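Local coordinates for protein carbohydrate kinase (Agrobacterium tumefaciens, PDB 2NWH) that probably phosphorylates a sugar or related substrate with ATP, as a member of the pfkB (ribokinase-like) carbohydrate kinase family, at residues G18-E23 against T96-R101; E55-A60 against G79-P84. One frame throughout, in Å; residues are numbered along the deposited sequence. Where two conformers were deposited one is given.

Contact 1 (G18-E23 against T96-R101). With CA (calcium ion), chain C.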
loop_
_atom_site.group_PDB
_atom_site.type_symbol
_atom_site.label_atom_id
_atom_site.label_comp_id
_atom_site.label_asym_id
_atom_site.label_seq_id
_atom_site.Cartn_x
_atom_site.Cartn_y
_atom_site.Cartn_z
ATOM N N GLY A 18 -13.970 6.107 -16.655
ATOM C CA GLY A 18 -14.761 6.696 -17.720
ATOM C C GLY A 18 -15.796 7.637 -17.112
ATOM O O GLY A 18 -16.527 7.254 -16.189
ATOM N N MET A 19 -15.834 8.879 -17.579
ATOM C CA MET A 19 -16.759 9.826 -17.032
ATOM C C MET A 19 -17.733 10.239 -18.105
ATOM O O MET A 19 -17.341 10.561 -19.214
ATOM C CB MET A 19 -16.026 11.074 -16.498
ATOM C CG MET A 19 -16.984 12.175 -15.978
ATOM S SD MET A 19 -16.103 13.489 -15.012
ATOM C CE MET A 19 -16.059 12.592 -13.464
ATOM N N ILE A 20 -19.005 10.208 -17.754
ATOM C CA ILE A 20 -20.089 10.681 -18.589
ATOM C C ILE A 20 -20.009 12.210 -18.758
ATOM O O ILE A 20 -19.780 12.969 -17.791
ATOM C CB ILE A 20 -21.437 10.260 -18.007
ATOM C CG1 ILE A 20 -21.534 8.698 -17.954
ATOM C CG2 ILE A 20 -22.585 10.914 -18.812
ATOM C CD1 ILE A 20 -22.704 8.162 -17.024
ATOM N N GLU A 21 -20.214 12.648 -20.002
ATOM C CA GLU A 21 -20.025 14.054 -20.372
ATOM C C GLU A 21 -21.269 14.911 -20.233
ATOM O O GLU A 21 -21.164 16.125 -20.237
ATOM C CB GLU A 21 -19.483 14.152 -21.788
ATOM C CG GLU A 21 -18.122 13.590 -21.939
ATOM C CD GLU A 21 -17.753 13.354 -23.430
ATOM O OE1 GLU A 21 -18.574 13.633 -24.335
ATOM O OE2 GLU A 21 -16.618 12.881 -23.671
ATOM N N THR A 22 -22.431 14.282 -20.125
ATOM C CA THR A 22 -23.721 14.964 -20.155
ATOM C C THR A 22 -24.502 14.445 -18.950
ATOM O O THR A 22 -23.938 13.789 -18.082
ATOM C CB THR A 22 -24.521 14.638 -21.458
ATOM O OG1 THR A 22 -24.609 13.218 -21.618
ATOM C CG2 THR A 22 -23.799 15.187 -22.662
ATOM N N GLU A 23 -25.799 14.735 -18.908
ATOM C CA GLU A 23 -26.686 14.134 -17.921
ATOM C C GLU A 23 -26.695 12.614 -18.112
ATOM O O GLU A 23 -26.669 12.114 -19.240
ATOM C CB GLU A 23 -28.117 14.706 -18.066
ATOM C CG GLU A 23 -28.666 14.649 -19.502
ATOM C CD GLU A 23 -30.099 15.156 -19.647
ATOM O OE1 GLU A 23 -31.023 14.590 -19.005
ATOM O OE2 GLU A 23 -30.302 16.112 -20.438
ATOM N N THR A 96 -12.007 -0.909 -13.590
ATOM C CA THR A 96 -12.675 -0.030 -14.564
ATOM C C THR A 96 -13.913 0.568 -13.917
ATOM O O THR A 96 -14.763 -0.172 -13.468
ATOM C CB THR A 96 -13.080 -0.862 -15.783
ATOM O OG1 THR A 96 -11.911 -1.506 -16.322
ATOM C CG2 THR A 96 -13.793 0.025 -16.844
ATOM N N ALA A 97 -13.988 1.900 -13.809
ATOM C CA ALA A 97 -15.144 2.558 -13.206
ATOM C C ALA A 97 -15.833 3.433 -14.245
ATOM O O ALA A 97 -15.172 4.092 -15.095
ATOM C CB ALA A 97 -14.699 3.429 -12.014
ATOM N N ILE A 98 -17.144 3.493 -14.159
ATOM C CA ILE A 98 -17.859 4.487 -14.943
ATOM C C ILE A 98 -18.529 5.455 -13.947
ATOM O O ILE A 98 -19.255 5.021 -13.049
ATOM C CB ILE A 98 -18.841 3.802 -15.891
ATOM C CG1 ILE A 98 -18.082 2.935 -16.942
ATOM C CG2 ILE A 98 -19.837 4.834 -16.469
ATOM C CD1 ILE A 98 -19.019 2.200 -17.890
ATOM N N LEU A 99 -18.264 6.745 -14.111
ATOM C CA LEU A 99 -18.759 7.819 -13.222
ATOM C C LEU A 99 -19.685 8.766 -13.972
ATOM O O LEU A 99 -19.540 8.990 -15.197
ATOM C CB LEU A 99 -17.594 8.660 -12.692
ATOM C CG LEU A 99 -16.619 8.195 -11.603
ATOM C CD1 LEU A 99 -15.921 6.950 -12.008
ATOM C CD2 LEU A 99 -15.618 9.358 -11.411
ATOM N N GLU A 100 -20.637 9.317 -13.233
ATOM C CA GLU A 100 -21.492 10.401 -13.722
ATOM C C GLU A 100 -20.635 11.646 -13.894
ATOM O O GLU A 100 -19.512 11.701 -13.388
ATOM C CB GLU A 100 -22.608 10.647 -12.697
ATOM C CG GLU A 100 -23.548 9.421 -12.596
ATOM C CD GLU A 100 -24.848 9.757 -11.904
ATOM O OE1 GLU A 100 -24.916 9.479 -10.688
ATOM O OE2 GLU A 100 -25.783 10.285 -12.566
ATOM N N ARG A 101 -21.157 12.653 -14.589
ATOM C CA ARG A 101 -20.426 13.912 -14.802
ATOM C C ARG A 101 -20.072 14.621 -13.480
ATOM O O ARG A 101 -19.095 15.399 -13.409
ATOM C CB ARG A 101 -21.296 14.859 -15.650
ATOM C CG ARG A 101 -20.508 15.937 -16.327
ATOM C CD ARG A 101 -21.448 16.961 -16.934
ATOM N NE ARG A 101 -20.719 18.002 -17.639
ATOM C CZ ARG A 101 -21.282 19.070 -18.201
ATOM N NH1 ARG A 101 -22.597 19.225 -18.171
ATOM N NH2 ARG A 101 -20.515 19.957 -18.844
HETATM CA CA CA C . -16.593 13.034 -26.050
HETATM O O HOH W 1 -23.788 12.634 -15.629
HETATM O O HOH W 2 -17.129 10.666 -26.266
HETATM O O HOH W 3 -14.519 13.821 -24.891
#
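G18 pairs with I98 and M19 with L99, in parallel, in the small four-stranded sheet that, in pfkB kinases, usually forms the lid over the sugar site. Strands 13-20 and 94-99 are the two inner strands of this sheet, and the contact lies where both run out into loops. Three backbone bonds join them. G18 N donates to A97 O, and L99 N to G18 O. I20 N donates to L99 O at 2.9 Å. All three are close to straight.

M19 and L99 point to the same face of the sheet. The M19 chain starts with CG anti to the backbone N (chi1 176°) and bends at chi3 (-82°). The bend brings CE to 3.9 Å from L99 CD2, with the two side chains meeting at a slant. The same methyl lies 3.6 Å from E100 O. On the other strand, L99 also packs on L105 of strand 105-111.

Past the strand ends, the R101 side chain runs on beside the backbone of I20 and E21, where the first segment has left its strand. It is extended from CG to NE, and its CB lies 3.2 Å from I20 O. E21 O sits over one face of the guanidinium, 3.2 Å from R101 NE, but no N-H points at it, so it is not a hydrogen bond. E100 OE2 bonds to T24 OG1 and OE1 to N104 ND2. E21 starts out away from the other segment, and its carboxylate binds a calcium ion through both oxygens, OE2 at 2.4 Å and OE1 at 2.7 Å. Two waters add to the coordination. Finally, one water ties the two loops together, accepting from R101 N and donating to T22 O.

Contact 2 (E55-A60 against G79-P84); sequences EVRIIA and GVEDTP
R57 and T83 meet at about a right angle. R57 is extended all the way from its backbone to NE (chi1 169°), which carries the guanidinium past E81 to the T83 hydroxyl. NE donates to T83 OG1 at 2.7 Å, nearly straight (170°), with the oxygen at the guanidinium edge and in its plane. NH2 adds a weak bond to the same oxygen. E81 passes R57 obliquely, its carboxylate plane turned 25° from the guanidinium. E81 OE1 rests 3.7 Å from R57 CD. E81 OE2 stays 4.4 Å from R57 NE and well out of the plane, so the two charges probably attract only at a distance; no N-H of R57 points there.

On the opposite face, I58 CG2 packs on V80 CG1 at 3.7 Å and also touches D82 OD1. The D82 carboxylate is held by a salt bridge to R62. One water links D82 OD1, I58 O and A60 N. Backbone bonds E81 N to V56 O, I58 N to E81 O and T83 N to I58 O set the pairing. This is the parallel strand pair of a beta-alpha-beta unit, joined through helix 66-77, at the edge of the main sheet of a ribokinase-like fold.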
loop_
_atom_site.group_PDB
_atom_site.type_symbol
_atom_site.label_atom_id
_atom_site.label_comp_id
_atom_site.label_asym_id
_atom_site.label_seq_id
_atom_site.Cartn_x
_atom_site.Cartn_y
_atom_site.Cartn_z
ATOM N N GLU A 55 15.764 2.858 -3.093
ATOM C CA GLU A 55 15.961 2.159 -4.365
ATOM C C GLU A 55 14.907 1.040 -4.365
ATOM O O GLU A 55 15.021 0.079 -3.624
ATOM C CB GLU A 55 17.407 1.626 -4.490
ATOM C CG GLU A 55 17.610 0.840 -5.834
ATOM C CD GLU A 55 19.055 0.481 -6.128
ATOM O OE1 GLU A 55 19.940 1.014 -5.438
ATOM O OE2 GLU A 55 19.293 -0.346 -7.048
ATOM N N VAL A 56 13.855 1.202 -5.160
ATOM C CA VAL A 56 12.687 0.298 -5.044
ATOM C C VAL A 56 12.568 -0.553 -6.287
ATOM O O VAL A 56 12.726 -0.035 -7.408
ATOM C CB VAL A 56 11.349 1.053 -4.783
ATOM C CG1 VAL A 56 10.164 0.038 -4.550
ATOM C CG2 VAL A 56 11.505 2.016 -3.566
ATOM N N ARG A 57 12.310 -1.852 -6.074
ATOM C CA ARG A 57 12.010 -2.788 -7.167
ATOM C C ARG A 57 10.647 -3.437 -6.870
ATOM O O ARG A 57 10.300 -3.658 -5.690
ATOM C CB ARG A 57 13.121 -3.852 -7.275
ATOM C CG ARG A 57 12.789 -5.036 -8.189
ATOM C CD ARG A 57 13.926 -6.021 -8.165
ATOM N NE ARG A 57 13.738 -7.155 -9.079
ATOM C CZ ARG A 57 14.608 -8.159 -9.182
ATOM N NH1 ARG A 57 15.663 -8.201 -8.390
ATOM N NH2 ARG A 57 14.404 -9.141 -10.043
ATOM N N ILE A 58 9.869 -3.726 -7.911
ATOM C CA ILE A 58 8.574 -4.428 -7.711
ATOM C C ILE A 58 8.457 -5.670 -8.612
ATOM O O ILE A 58 8.858 -5.645 -9.778
ATOM C CB ILE A 58 7.320 -3.495 -7.876
ATOM C CG1 ILE A 58 6.012 -4.253 -7.514
ATOM C CG2 ILE A 58 7.234 -2.844 -9.333
ATOM C CD1 ILE A 58 4.826 -3.288 -7.298
ATOM N N ILE A 59 7.879 -6.732 -8.058
ATOM C CA ILE A 59 7.521 -7.926 -8.818
ATOM C C ILE A 59 5.994 -8.058 -8.697
ATOM O O ILE A 59 5.458 -8.297 -7.583
ATOM C CB ILE A 59 8.178 -9.170 -8.220
ATOM C CG1 ILE A 59 9.698 -9.060 -8.253
ATOM C CG2 ILE A 59 7.784 -10.483 -9.056
ATOM C CD1 ILE A 59 10.382 -10.204 -7.375
ATOM N N ALA A 60 5.304 -7.824 -9.826
ATOM C CA ALA A 60 3.855 -8.011 -9.895
ATOM C C ALA A 60 3.475 -8.883 -11.098
ATOM O O ALA A 60 4.086 -8.741 -12.174
ATOM C CB ALA A 60 3.181 -6.684 -10.004
ATOM N N GLY A 79 10.807 6.109 -10.867
ATOM C CA GLY A 79 12.120 5.523 -10.494
ATOM C C GLY A 79 12.081 4.111 -9.908
ATOM O O GLY A 79 13.075 3.618 -9.365
ATOM N N VAL A 80 10.952 3.418 -10.063
ATOM C CA VAL A 80 10.819 2.053 -9.547
ATOM C C VAL A 80 11.317 1.121 -10.623
ATOM O O VAL A 80 10.899 1.236 -11.801
ATOM C CB VAL A 80 9.334 1.720 -9.198
ATOM C CG1 VAL A 80 9.132 0.233 -8.826
ATOM C CG2 VAL A 80 8.774 2.669 -8.055
ATOM N N GLU A 81 12.159 0.173 -10.219
ATOM C CA GLU A 81 12.577 -0.927 -11.098
ATOM C C GLU A 81 11.446 -1.953 -11.215
ATOM O O GLU A 81 11.061 -2.592 -10.243
ATOM C CB GLU A 81 13.861 -1.582 -10.586
ATOM C CG GLU A 81 14.392 -2.699 -11.541
ATOM C CD GLU A 81 15.542 -3.527 -10.945
ATOM O OE1 GLU A 81 15.889 -3.318 -9.755
ATOM O OE2 GLU A 81 16.080 -4.403 -11.672
ATOM N N ASP A 82 10.894 -2.066 -12.408
ATOM C CA ASP A 82 9.759 -2.956 -12.690
ATOM C C ASP A 82 10.314 -4.243 -13.248
ATOM O O ASP A 82 10.774 -4.259 -14.395
ATOM C CB ASP A 82 8.878 -2.361 -13.780
ATOM C CG ASP A 82 7.622 -3.192 -14.036
ATOM O OD1 ASP A 82 6.934 -3.576 -13.056
ATOM O OD2 ASP A 82 7.312 -3.433 -15.226
ATOM N N THR A 83 10.267 -5.310 -12.464
ATOM C CA THR A 83 10.634 -6.652 -12.984
ATOM C C THR A 83 9.398 -7.549 -12.854
ATOM O O THR A 83 9.232 -8.232 -11.876
ATOM C CB THR A 83 11.891 -7.261 -12.253
ATOM O OG1 THR A 83 11.650 -7.379 -10.851
ATOM C CG2 THR A 83 13.146 -6.398 -12.442
ATOM N N PRO A 84 8.499 -7.515 -13.847
ATOM C CA PRO A 84 7.186 -8.151 -13.716
ATOM C C PRO A 84 7.233 -9.663 -13.840
ATOM O O PRO A 84 8.140 -10.242 -14.504
ATOM C CB PRO A 84 6.388 -7.536 -14.879
ATOM C CG PRO A 84 7.458 -7.296 -15.939
ATOM C CD PRO A 84 8.665 -6.833 -15.153
HETATM O O HOH W 4 16.399 -1.554 -7.961
HETATM O O HOH W 5 13.653 3.476 -6.616
HETATM O O HOH W 6 15.009 1.115 -8.378
HETATM O O HOH W 7 6.627 -5.878 -11.659
#

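In the fold
The two contacts belong to different sheets of one pfkB family chain. Contact 1 joins the inner strands of the four-stranded sheet. Contact 2 joins edge strand 81-87 to strand 55-63 in the ten-stranded sheet. Their centres are 32 Å apart, and the nearest atoms are about 17 Å apart, so they do not touch. Both segments of contact 2 fall between the two segments of contact 1 in the sequence. The chain leaves the small sheet, builds the edge of the large one, and returns through strand 94-99, which follows 81-87. Both sheets are thus interwoven in sequence, consistent with a lid growing out of the main kinase domain.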